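Long-range contacts in ATP-dependent Clp endopeptidase (Clostridium difficile, PDB 3FES), which is probably the ClpC-type ATPase that unfolds proteins for degradation, its amino-terminal domain probably binding substrates or adaptors: residues 18-22 / 36-42; 51-57 / 134-139; 94-98 / 109-113. All blocks are in the same frame, centred on the assembly; numbering follows the deposited sequence.

Contact 1. Residues 18-22 / 36-42; sequences LAFES and ILLGLLR
L18, A19, E21 and S22 of helix 10-25 meet I36, L38, G39 and R42 of helix 33-43 in a helix-helix packing of the all-helical Clp amino-terminal domain. The axes of segments 18-22 and 36-42 come within 7.6 Å, a close approach made possible at G39, which has no side chain to hold the helices apart: the CA atoms of A19 and G39 lie only 4.1 Å from each other. Beside this point the methyl of A19 rests on the backbone of I36, A19 CB to I36 CA 3.7 Å. The other end of the interface is governed by R42. Its chain bends at chi3 (68°) and thereby brings the guanidinium back to helix 10-25, where the branches of L18 divide the work: CD1 packs against the R42 backbone, while L18 CD2 sits over one guanidinium face, toward its rim and 3.5 Å from R42 NH2. S22 OG accepts a hydrogen bond of 2.9 Å from R42 NH1; the S22 oxygen is tilted 26° out of the R42 guanidinium plane, and it also rests against the methyl CD2 of L38. E21 reaches in from the exposed side with an extended chain, and its carboxylate plane is turned 53° from that of the guanidinium. E21 OE1 forms a salt bridge with R42 NH2, though the modelled 2.4 Å is doubtful, and R42 is present in two conformers; the bond from NH1 to the same oxygen is weak. Across helix 33-43, I36 and L40 turn to helix 107-117, and R42 also touches E59. The chemistry thus grades from tight apolar packing at A19 and G39 to a charged margin, where an aliphatic methyl and a hydroxyl probably help to orient R42 toward E21.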
ATOM      1  N   LEU A  18      -4.026   6.291  -6.454  1.00 23.67           N
ATOM      2  CA  LEU A  18      -3.338   7.271  -5.604  1.00 22.79           C
ATOM      3  C   LEU A  18      -1.850   6.949  -5.471  1.00 23.27           C
ATOM      4  O   LEU A  18      -1.023   7.865  -5.317  1.00 21.36           O
ATOM      5  CB  LEU A  18      -4.003   7.409  -4.218  1.00 23.41           C
ATOM      6  CG  LEU A  18      -5.369   8.130  -4.230  1.00 21.95           C
ATOM      7  CD1 LEU A  18      -6.097   7.825  -2.930  1.00 23.79           C
ATOM      8  CD2 LEU A  18      -5.206   9.635  -4.388  1.00 28.22           C
ATOM      9  N   ALA A  19      -1.523   5.658  -5.559  1.00 21.63           N
ATOM     10  CA  ALA A  19      -0.119   5.220  -5.490  1.00 23.01           C
ATOM     11  C   ALA A  19       0.627   5.777  -6.711  1.00 22.72           C
ATOM     12  O   ALA A  19       1.742   6.344  -6.591  1.00 21.87           O
ATOM     13  CB  ALA A  19      -0.055   3.741  -5.453  1.00 22.99           C
ATOM     14  N   PHE A  20      -0.006   5.641  -7.881  1.00 21.55           N
ATOM     15  CA  PHE A  20       0.550   6.187  -9.109  1.00 23.07           C
ATOM     16  C   PHE A  20       0.663   7.717  -9.064  1.00 23.24           C
ATOM     17  O   PHE A  20       1.661   8.294  -9.551  1.00 22.70           O
ATOM     18  CB  PHE A  20      -0.315   5.770 -10.298  1.00 21.48           C
ATOM     19  CG  PHE A  20       0.011   4.386 -10.851  1.00 23.46           C
ATOM     20  CD1 PHE A  20      -0.497   3.237 -10.257  1.00 25.30           C
ATOM     21  CD2 PHE A  20       0.793   4.249 -11.996  1.00 23.41           C
ATOM     22  CE1 PHE A  20      -0.234   1.970 -10.790  1.00 24.81           C
ATOM     23  CE2 PHE A  20       1.073   2.991 -12.527  1.00 24.65           C
ATOM     24  CZ  PHE A  20       0.573   1.839 -11.899  1.00 24.47           C
ATOM     25  N   GLU A  21      -0.382   8.372  -8.539  1.00 23.50           N
ATOM     26  CA  GLU A  21      -0.397   9.837  -8.442  1.00 24.19           C
ATOM     27  C   GLU A  21       0.695  10.321  -7.505  1.00 24.44           C
ATOM     28  O   GLU A  21       1.356  11.326  -7.796  1.00 23.05           O
ATOM     29  CB  GLU A  21      -1.762  10.322  -7.953  1.00 24.71           C
ATOM     30  CG  GLU A  21      -1.922  11.839  -7.849  1.00 30.76           C
ATOM     31  CD  GLU A  21      -3.186  12.206  -7.050  1.00 37.76           C
ATOM     32  OE1 GLU A  21      -3.077  12.620  -5.877  1.00 42.55           O
ATOM     33  OE2 GLU A  21      -4.298  12.032  -7.575  1.00 41.96           O
ATOM     34  N   SER A  22       0.896   9.603  -6.401  1.00 23.91           N
ATOM     35  CA  SER A  22       1.990   9.939  -5.493  1.00 25.28           C
ATOM     36  C   SER A  22       3.368   9.815  -6.115  1.00 24.29           C
ATOM     37  O   SER A  22       4.182  10.713  -5.952  1.00 23.65           O
ATOM     38  CB  SER A  22       1.938   9.096  -4.246  1.00 25.26           C
ATOM     39  OG  SER A  22       0.849   9.570  -3.451  1.00 29.76           O
ATOM     40  N   ILE A  36       2.364   2.281  -2.931  1.00 21.89           N
ATOM     41  CA  ILE A  36       1.106   1.580  -2.656  1.00 22.47           C
ATOM     42  C   ILE A  36       0.701   1.844  -1.194  1.00 22.74           C
ATOM     43  O   ILE A  36      -0.464   2.111  -0.896  1.00 21.71           O
ATOM     44  CB  ILE A  36       1.256   0.051  -2.902  1.00 22.73           C
ATOM     45  CG1 ILE A  36       1.617  -0.246  -4.371  1.00 25.81           C
ATOM     46  CG2 ILE A  36      -0.045  -0.695  -2.496  1.00 24.31           C
ATOM     47  CD1 ILE A  36       1.926  -1.708  -4.622  1.00 28.49           C
ATOM     48  N   LEU A  37       1.667   1.744  -0.265  1.00 22.96           N
ATOM     49  CA  LEU A  37       1.349   2.048   1.139  1.00 23.22           C
ATOM     50  C   LEU A  37       0.798   3.477   1.330  1.00 23.61           C
ATOM     51  O   LEU A  37      -0.206   3.698   2.059  1.00 23.60           O
ATOM     52  CB  LEU A  37       2.612   1.829   2.004  1.00 22.36           C
ATOM     53  CG  LEU A  37       2.370   1.897   3.516  1.00 24.52           C
ATOM     54  CD1 LEU A  37       1.655   0.656   4.014  1.00 25.29           C
ATOM     55  CD2 LEU A  37       3.714   1.978   4.212  1.00 22.64           C
ATOM     56  N   LEU A  38       1.429   4.442   0.660  1.00 23.71           N
ATOM     57  CA  LEU A  38       0.976   5.824   0.735  1.00 23.73           C
ATOM     58  C   LEU A  38      -0.383   5.962   0.050  1.00 23.42           C
ATOM     59  O   LEU A  38      -1.269   6.678   0.540  1.00 22.35           O
ATOM     60  CB  LEU A  38       1.989   6.762   0.064  1.00 24.62           C
ATOM     61  CG  LEU A  38       1.661   8.263  -0.004  1.00 25.07           C
ATOM     62  CD1 LEU A  38       1.286   8.859   1.374  1.00 27.16           C
ATOM     63  CD2 LEU A  38       2.827   8.990  -0.643  1.00 26.92           C
ATOM     64  N   GLY A  39      -0.551   5.245  -1.058  1.00 23.11           N
ATOM     65  CA  GLY A  39      -1.860   5.233  -1.745  1.00 22.76           C
ATOM     66  C   GLY A  39      -2.995   4.710  -0.847  1.00 23.17           C
ATOM     67  O   GLY A  39      -4.126   5.248  -0.869  1.00 22.63           O
ATOM     68  N   LEU A  40      -2.719   3.633  -0.107  1.00 22.22           N
ATOM     69  CA  LEU A  40      -3.672   3.058   0.852  1.00 22.88           C
ATOM     70  C   LEU A  40      -4.050   4.067   1.937  1.00 23.46           C
ATOM     71  O   LEU A  40      -5.224   4.163   2.296  1.00 23.27           O
ATOM     72  CB  LEU A  40      -3.147   1.756   1.492  1.00 23.15           C
ATOM     73  CG  LEU A  40      -2.940   0.548   0.522  1.00 23.63           C
ATOM     74  CD1 LEU A  40      -2.041  -0.508   1.217  1.00 25.14           C
ATOM     75  CD2 LEU A  40      -4.340  -0.012   0.112  1.00 21.50           C
ATOM     76  N   LEU A  41      -3.057   4.794   2.452  1.00 24.61           N
ATOM     77  CA  LEU A  41      -3.325   5.818   3.475  1.00 25.99           C
ATOM     78  C   LEU A  41      -4.166   6.954   2.904  1.00 25.56           C
ATOM     79  O   LEU A  41      -5.186   7.360   3.496  1.00 25.94           O
ATOM     80  CB  LEU A  41      -2.021   6.352   4.084  1.00 25.72           C
ATOM     81  CG  LEU A  41      -2.255   7.266   5.315  1.00 27.78           C
ATOM     82  CD1 LEU A  41      -3.316   6.741   6.304  1.00 30.24           C
ATOM     83  CD2 LEU A  41      -0.974   7.447   6.051  1.00 30.03           C
ATOM     84  N   ARG A  42      -3.749   7.454   1.754  0.60 25.76           N
ATOM     85  CA  ARG A  42      -4.435   8.574   1.118  0.60 25.72           C
ATOM     86  C   ARG A  42      -5.880   8.235   0.753  0.60 25.78           C
ATOM     87  O   ARG A  42      -6.730   9.132   0.680  0.60 25.30           O
ATOM     88  CB  ARG A  42      -3.654   9.028  -0.116  0.60 26.03           C
ATOM     89  CG  ARG A  42      -2.375   9.788   0.214  0.60 27.80           C
ATOM     90  CD  ARG A  42      -1.660  10.247  -1.056  0.60 26.08           C
ATOM     91  NE  ARG A  42      -2.458  11.272  -1.724  0.60 26.32           N
ATOM     92  CZ  ARG A  42      -2.486  11.483  -3.032  0.60 26.36           C
ATOM     93  NH1 ARG A  42      -1.743  10.731  -3.871  0.60 24.77           N
ATOM     94  NH2 ARG A  42      -3.272  12.461  -3.498  0.60 26.77           N
TER

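Contact 2. Residues 51-57 / 134-139; sequences VLSKVGF and RTLAQL
V51 starts the packing of helix 47-55 against helix 132-142, two helices far apart in sequence that join in the Clp amino-terminal domain; the axes of segments 51-55 and 134-139 are 9.4 Å apart, with 127° between their N-to-C directions. The two methyls of V51 straddle a turn of the partner: V51 CG1 lies 3.8 Å from T135 CG2, whereas V51 CG2 reaches the backbone, 3.6 Å from L139 CA. L52 leaves its helix facing away from the partner, yet CD2 turns back to touch T135 CG2. K54, on the exposed margin, crosses Q138 at about a right angle, and the aliphatic CG of K54 lies 3.3 Å from Q138 OE1; Q138 NE2 hydrogen-bonds to D142 OD1. At V55, chi1 of -48° sets CG1 anti to the carbonyl carbon and leaves CG2 between the backbone N and that carbon. V55 CG2 thus comes to 3.7 Å from T135 OG1, a hydroxyl already hydrogen-bonded to V131 O. G56, the first residue to leave helical angles, has positive phi (123°) and forms a Schellman motif, with F57 N bonded back to L52 O. That turn directs F57 inward, against L126 and A129 of helix 120-129, and leaves its ring touching the partner helix marginally: T135 OG1 lies at the ring edge, 4.4 Å from F57 CE1.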
ATOM      1  N   VAL A  51      -6.368   1.253   9.561  1.00 26.93           N
ATOM      2  CA  VAL A  51      -5.271   0.562  10.267  1.00 26.70           C
ATOM      3  C   VAL A  51      -4.046   1.494  10.381  1.00 26.99           C
ATOM      4  O   VAL A  51      -3.501   1.694  11.469  1.00 26.37           O
ATOM      5  CB  VAL A  51      -4.853  -0.737   9.529  1.00 26.74           C
ATOM      6  CG1 VAL A  51      -3.521  -1.299  10.087  1.00 23.19           C
ATOM      7  CG2 VAL A  51      -5.958  -1.789   9.600  1.00 25.80           C
ATOM      8  N   LEU A  52      -3.625   2.067   9.255  1.00 27.31           N
ATOM      9  CA  LEU A  52      -2.381   2.845   9.200  1.00 27.34           C
ATOM     10  C   LEU A  52      -2.489   4.104  10.073  1.00 29.18           C
ATOM     11  O   LEU A  52      -1.534   4.482  10.768  1.00 28.06           O
ATOM     12  CB  LEU A  52      -1.981   3.157   7.744  1.00 27.87           C
ATOM     13  CG  LEU A  52      -1.518   1.951   6.922  1.00 23.77           C
ATOM     14  CD1 LEU A  52      -1.455   2.260   5.375  1.00 24.84           C
ATOM     15  CD2 LEU A  52      -0.156   1.375   7.432  1.00 26.70           C
ATOM     16  N   SER A  53      -3.670   4.723  10.042  1.00 28.96           N
ATOM     17  CA  SER A  53      -3.930   5.902  10.860  1.00 31.17           C
ATOM     18  C   SER A  53      -4.022   5.506  12.347  1.00 31.04           C
ATOM     19  O   SER A  53      -3.553   6.230  13.227  1.00 31.42           O
ATOM     20  CB  SER A  53      -5.213   6.590  10.396  1.00 29.98           C
ATOM     21  OG  SER A  53      -5.753   7.344  11.464  1.00 36.46           O
ATOM     22  N   LYS A  54      -4.591   4.335  12.621  1.00 31.32           N
ATOM     23  CA  LYS A  54      -4.734   3.886  14.004  1.00 31.81           C
ATOM     24  C   LYS A  54      -3.363   3.638  14.666  1.00 31.79           C
ATOM     25  O   LYS A  54      -3.165   3.976  15.838  1.00 30.64           O
ATOM     26  CB  LYS A  54      -5.649   2.653  14.100  1.00 31.63           C
ATOM     27  CG  LYS A  54      -5.901   2.152  15.503  1.00 35.25           C
ATOM     28  CD  LYS A  54      -6.792   3.136  16.277  1.00 37.41           C
ATOM     29  CE  LYS A  54      -7.541   2.464  17.418  1.00 40.32           C
ATOM     30  NZ  LYS A  54      -7.015   2.855  18.744  1.00 39.56           N
ATOM     31  N   VAL A  55      -2.425   3.068  13.914  1.00 31.57           N
ATOM     32  CA  VAL A  55      -1.112   2.794  14.462  1.00 32.27           C
ATOM     33  C   VAL A  55      -0.246   4.052  14.473  1.00 32.33           C
ATOM     34  O   VAL A  55       0.835   4.041  15.061  1.00 32.66           O
ATOM     35  CB  VAL A  55      -0.358   1.613  13.738  1.00 32.13           C
ATOM     36  CG1 VAL A  55      -1.275   0.382  13.575  1.00 33.20           C
ATOM     37  CG2 VAL A  55       0.242   2.053  12.406  1.00 32.87           C
ATOM     38  N   GLY A  56      -0.689   5.113  13.798  1.00 31.99           N
ATOM     39  CA  GLY A  56      -0.002   6.407  13.913  1.00 32.47           C
ATOM     40  C   GLY A  56       0.551   7.130  12.685  1.00 32.89           C
ATOM     41  O   GLY A  56       1.054   8.243  12.814  1.00 32.06           O
ATOM     42  N   PHE A  57       0.484   6.531  11.496  1.00 32.39           N
ATOM     43  CA  PHE A  57       0.988   7.208  10.304  1.00 32.81           C
ATOM     44  C   PHE A  57       0.092   8.337   9.825  1.00 33.39           C
ATOM     45  O   PHE A  57      -1.144   8.262   9.933  1.00 33.56           O
ATOM     46  CB  PHE A  57       1.130   6.240   9.147  1.00 32.64           C
ATOM     47  CG  PHE A  57       2.137   5.171   9.383  1.00 33.70           C
ATOM     48  CD1 PHE A  57       1.729   3.864   9.635  1.00 34.74           C
ATOM     49  CD2 PHE A  57       3.494   5.475   9.399  1.00 34.88           C
ATOM     50  CE1 PHE A  57       2.672   2.875   9.858  1.00 35.26           C
ATOM     51  CE2 PHE A  57       4.453   4.483   9.633  1.00 32.56           C
ATOM     52  CZ  PHE A  57       4.051   3.207   9.876  1.00 35.26           C
ATOM     53  N   ARG A 134       2.596  -4.429  14.915  1.00 24.71           N
ATOM     54  CA  ARG A 134       1.399  -3.749  15.415  1.00 24.44           C
ATOM     55  C   ARG A 134       0.398  -3.501  14.279  1.00 23.28           C
ATOM     56  O   ARG A 134      -0.814  -3.639  14.454  1.00 21.71           O
ATOM     57  CB  ARG A 134       1.783  -2.444  16.086  1.00 24.84           C
ATOM     58  CG  ARG A 134       2.667  -2.691  17.310  1.00 27.96           C
ATOM     59  CD  ARG A 134       2.460  -1.649  18.362  1.00 28.69           C
ATOM     60  NE  ARG A 134       1.151  -1.835  18.958  1.00 27.64           N
ATOM     61  CZ  ARG A 134       0.933  -2.547  20.056  1.00 29.79           C
ATOM     62  NH1 ARG A 134       1.944  -3.127  20.698  1.00 29.70           N
ATOM     63  NH2 ARG A 134      -0.304  -2.677  20.513  1.00 29.84           N
ATOM     64  N   THR A 135       0.935  -3.162  13.116  1.00 22.19           N
ATOM     65  CA  THR A 135       0.108  -2.954  11.905  1.00 22.42           C
ATOM     66  C   THR A 135      -0.574  -4.256  11.538  1.00 22.35           C
ATOM     67  O   THR A 135      -1.776  -4.266  11.278  1.00 23.86           O
ATOM     68  CB  THR A 135       0.968  -2.395  10.736  1.00 22.74           C
ATOM     69  OG1 THR A 135       1.549  -1.149  11.140  1.00 24.34           O
ATOM     70  CG2 THR A 135       0.141  -2.162   9.496  1.00 22.63           C
ATOM     71  N   LEU A 136       0.181  -5.354  11.520  1.00 22.23           N
ATOM     72  CA  LEU A 136      -0.400  -6.669  11.288  1.00 22.44           C
ATOM     73  C   LEU A 136      -1.519  -7.033  12.283  1.00 22.82           C
ATOM     74  O   LEU A 136      -2.559  -7.534  11.876  1.00 23.91           O
ATOM     75  CB  LEU A 136       0.681  -7.729  11.301  1.00 22.96           C
ATOM     76  CG  LEU A 136       0.179  -9.136  10.991  1.00 25.44           C
ATOM     77  CD1 LEU A 136      -0.480  -9.205   9.636  1.00 26.34           C
ATOM     78  CD2 LEU A 136       1.368 -10.082  11.104  1.00 24.67           C
ATOM     79  N   ALA A 137      -1.283  -6.807  13.568  1.00 21.59           N
ATOM     80  CA  ALA A 137      -2.284  -7.089  14.586  1.00 22.18           C
ATOM     81  C   ALA A 137      -3.561  -6.286  14.339  1.00 21.58           C
ATOM     82  O   ALA A 137      -4.645  -6.837  14.376  1.00 21.29           O
ATOM     83  CB  ALA A 137      -1.719  -6.800  15.982  1.00 19.70           C
ATOM     84  N   GLN A 138      -3.414  -4.992  14.088  1.00 22.05           N
ATOM     85  CA  GLN A 138      -4.557  -4.080  13.917  1.00 22.16           C
ATOM     86  C   GLN A 138      -5.335  -4.461  12.655  1.00 22.40           C
ATOM     87  O   GLN A 138      -6.572  -4.419  12.623  1.00 22.47           O
ATOM     88  CB  GLN A 138      -4.075  -2.630  13.767  1.00 22.22           C
ATOM     89  CG  GLN A 138      -5.230  -1.621  13.697  1.00 22.00           C
ATOM     90  CD  GLN A 138      -5.894  -1.465  15.028  1.00 22.51           C
ATOM     91  OE1 GLN A 138      -5.240  -1.082  15.996  1.00 23.12           O
ATOM     92  NE2 GLN A 138      -7.213  -1.765  15.106  1.00 22.13           N
ATOM     93  N   LEU A 139      -4.595  -4.849  11.624  1.00 22.08           N
ATOM     94  CA  LEU A 139      -5.210  -5.270  10.359  1.00 22.12           C
ATOM     95  C   LEU A 139      -5.970  -6.567  10.587  1.00 21.57           C
ATOM     96  O   LEU A 139      -7.067  -6.733  10.102  1.00 21.15           O
ATOM     97  CB  LEU A 139      -4.156  -5.458   9.265  1.00 21.31           C
ATOM     98  CG  LEU A 139      -4.644  -5.997   7.891  1.00 24.17           C
ATOM     99  CD1 LEU A 139      -5.735  -5.133   7.254  1.00 22.51           C
ATOM    100  CD2 LEU A 139      -3.423  -6.196   6.920  1.00 25.68           C
TER

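Contact 3. Residues 94-98 / 109-113; sequences GMFAN and HILLA
L112 packs over one face of the F96 ring, with the branch carbon L112 CG 3.8 Å from the ring centroid and 3° off the ring normal. This CH-pi contact belongs to the crossing of helix 84-99 over helix 107-117 in the Clp amino-terminal domain; the axes of segments 94-98 and 109-113 come within 8.9 Å. With CG above the centre, L112 CB lies near F96 CD2 and CE2, and L112 CD2 lies 3.9 Å from F96 CD1. The F96 torsion (chi1 -88°), with CG anti to the carbonyl carbon, sends the phenyl across to the neighbouring helix. There the ring also approaches backbone, F96 CE2 lying 3.8 Å from L112 O and equally near A113 CA.

One turn earlier on helix 107-117 the roles are exchanged, for now the ring comes from that helix and the aliphatic group from the other. The imidazole of H109 offers a face to A97, whose CB is 4.1 Å from the ring centroid and 5° off the normal. F96 CB approaches the same imidazole obliquely, so neighbouring residues of helix 84-99 share it. H109 further packs on S93, L100 and M143, and its side chain is about 7 Å from a bound magnesium ion, too far for direct coordination. Reciprocal ring-over-aliphatic packing therefore joins the helices without any polar bond between the two segments. L112 also touches L139, so helix 132-142 borders this pair as well. The methyl of A113 adds a looser apolar touch to the phenyl: F96 CD2 and A113 CB are 4.3 Å apart.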
ATOM      1  N   GLY A  94      -4.675 -10.869  -4.345  1.00 22.18           N
ATOM      2  CA  GLY A  94      -5.663 -11.806  -4.912  1.00 22.50           C
ATOM      3  C   GLY A  94      -5.609 -13.190  -4.268  1.00 23.87           C
ATOM      4  O   GLY A  94      -6.646 -13.833  -3.987  1.00 23.65           O
HETATM    5  N   MSE A  95      -4.390 -13.692  -4.058  1.00 22.69           N
HETATM    6  CA  MSE A  95      -4.214 -14.938  -3.356  1.00 23.55           C
HETATM    7  C   MSE A  95      -4.837 -14.934  -1.964  1.00 23.62           C
HETATM    8  O   MSE A  95      -5.459 -15.926  -1.582  1.00 23.51           O
HETATM    9  CB  MSE A  95      -2.723 -15.304  -3.303  1.00 22.97           C
HETATM   10  CG  MSE A  95      -2.234 -15.414  -4.721  1.00 24.12           C
HETATM   11 SE   MSE A  95      -0.274 -15.749  -4.849  0.75 32.04          SE
HETATM   12  CE  MSE A  95      -0.323 -16.375  -6.704  1.00 36.72           C
ATOM     13  N   PHE A  96      -4.681 -13.846  -1.226  1.00 23.65           N
ATOM     14  CA  PHE A  96      -5.261 -13.754   0.125  1.00 24.67           C
ATOM     15  C   PHE A  96      -6.802 -13.743   0.055  1.00 25.12           C
ATOM     16  O   PHE A  96      -7.500 -14.470   0.814  1.00 24.77           O
ATOM     17  CB  PHE A  96      -4.787 -12.484   0.825  1.00 26.69           C
ATOM     18  CG  PHE A  96      -3.506 -12.645   1.572  1.00 27.25           C
ATOM     19  CD1 PHE A  96      -3.437 -13.523   2.671  1.00 30.64           C
ATOM     20  CD2 PHE A  96      -2.389 -11.885   1.236  1.00 28.28           C
ATOM     21  CE1 PHE A  96      -2.240 -13.669   3.386  1.00 30.96           C
ATOM     22  CE2 PHE A  96      -1.178 -12.028   1.923  1.00 28.48           C
ATOM     23  CZ  PHE A  96      -1.099 -12.901   2.999  1.00 31.33           C
ATOM     24  N   ALA A  97      -7.345 -12.960  -0.882  1.00 23.29           N
ATOM     25  CA  ALA A  97      -8.807 -12.906  -1.024  1.00 24.08           C
ATOM     26  C   ALA A  97      -9.379 -14.270  -1.412  1.00 24.40           C
ATOM     27  O   ALA A  97     -10.452 -14.665  -0.923  1.00 24.62           O
ATOM     28  CB  ALA A  97      -9.203 -11.882  -2.081  1.00 24.32           C
ATOM     29  N   ASN A  98      -8.675 -14.997  -2.280  1.00 24.07           N
ATOM     30  CA  ASN A  98      -9.118 -16.340  -2.653  1.00 26.74           C
ATOM     31  C   ASN A  98      -8.985 -17.370  -1.533  1.00 27.82           C
ATOM     32  O   ASN A  98      -9.837 -18.258  -1.418  1.00 28.22           O
ATOM     33  CB  ASN A  98      -8.458 -16.816  -3.951  1.00 25.92           C
ATOM     34  CG  ASN A  98      -9.017 -16.100  -5.169  1.00 27.51           C
ATOM     35  OD1 ASN A  98      -8.265 -15.575  -5.987  1.00 31.35           O
ATOM     36  ND2 ASN A  98     -10.345 -16.060  -5.288  1.00 24.61           N
ATOM     37  N   HIS A 109      -6.637  -6.513   1.879  1.00 22.64           N
ATOM     38  CA  HIS A 109      -5.865  -7.566   1.199  1.00 23.42           C
ATOM     39  C   HIS A 109      -4.542  -7.060   0.644  1.00 22.90           C
ATOM     40  O   HIS A 109      -3.539  -7.757   0.738  1.00 22.94           O
ATOM     41  CB  HIS A 109      -6.681  -8.311   0.136  1.00 22.92           C
ATOM     42  CG  HIS A 109      -8.008  -8.806   0.635  1.00 26.29           C
ATOM     43  ND1 HIS A 109      -8.142  -9.906   1.467  1.00 28.72           N
ATOM     44  CD2 HIS A 109      -9.250  -8.296   0.479  1.00 23.48           C
ATOM     45  CE1 HIS A 109      -9.422 -10.073   1.762  1.00 24.78           C
ATOM     46  NE2 HIS A 109     -10.115  -9.122   1.159  1.00 30.29           N
ATOM     47  N   ILE A 110      -4.539  -5.837   0.126  1.00 23.27           N
ATOM     48  CA  ILE A 110      -3.305  -5.218  -0.366  1.00 22.43           C
ATOM     49  C   ILE A 110      -2.354  -4.968   0.803  1.00 22.92           C
ATOM     50  O   ILE A 110      -1.194  -5.281   0.708  1.00 22.40           O
ATOM     51  CB  ILE A 110      -3.586  -3.950  -1.165  1.00 22.38           C
ATOM     52  CG1 ILE A 110      -4.519  -4.313  -2.342  1.00 21.98           C
ATOM     53  CG2 ILE A 110      -2.238  -3.296  -1.667  1.00 20.33           C
ATOM     54  CD1 ILE A 110      -4.951  -3.069  -3.210  1.00 23.91           C
ATOM     55  N   LEU A 111      -2.860  -4.452   1.915  1.00 22.72           N
ATOM     56  CA  LEU A 111      -1.966  -4.214   3.061  1.00 24.28           C
ATOM     57  C   LEU A 111      -1.455  -5.553   3.642  1.00 23.62           C
ATOM     58  O   LEU A 111      -0.283  -5.675   4.008  1.00 23.39           O
ATOM     59  CB  LEU A 111      -2.687  -3.335   4.131  1.00 23.57           C
ATOM     60  CG  LEU A 111      -1.790  -2.955   5.339  1.00 23.88           C
ATOM     61  CD1 LEU A 111      -0.505  -2.241   4.911  1.00 26.49           C
ATOM     62  CD2 LEU A 111      -2.628  -2.072   6.346  1.00 23.73           C
ATOM     63  N   LEU A 112      -2.317  -6.568   3.702  1.00 23.57           N
ATOM     64  CA  LEU A 112      -1.878  -7.918   4.123  1.00 24.50           C
ATOM     65  C   LEU A 112      -0.680  -8.405   3.272  1.00 24.30           C
ATOM     66  O   LEU A 112       0.297  -9.011   3.753  1.00 20.92           O
ATOM     67  CB  LEU A 112      -3.019  -8.894   3.898  1.00 24.88           C
ATOM     68  CG  LEU A 112      -3.258 -10.118   4.764  1.00 32.46           C
ATOM     69  CD1 LEU A 112      -2.900  -9.880   6.227  1.00 34.81           C
ATOM     70  CD2 LEU A 112      -4.766 -10.370   4.620  1.00 34.06           C
ATOM     71  N   ALA A 113      -0.822  -8.173   1.976  1.00 21.45           N
ATOM     72  CA  ALA A 113       0.183  -8.601   0.999  1.00 21.86           C
ATOM     73  C   ALA A 113       1.491  -7.830   1.130  1.00 21.50           C
ATOM     74  O   ALA A 113       2.575  -8.433   1.015  1.00 21.35           O
ATOM     75  CB  ALA A 113      -0.420  -8.396  -0.428  1.00 20.93           C
TER

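The three contacts lie 16 to 17 Å apart, centre to centre, and use six different helices. Contact 1 closes before the others open, whereas contact 3 is nested in the long loop that contact 2 closes. Helices 33-43, 47-55 and 107-117 bring them together: L37 and L41 of contact 1 pack on L52 and F57 of contact 2, I36 and L40 meet I110 of contact 3, and L111 reaches L37, V51 and T135. Contacts 1 and 3 belong to different halves of the chain, and contact 2 joins one half to the other through a shared apolar interior, consistent with the two halves packing as one helical domain.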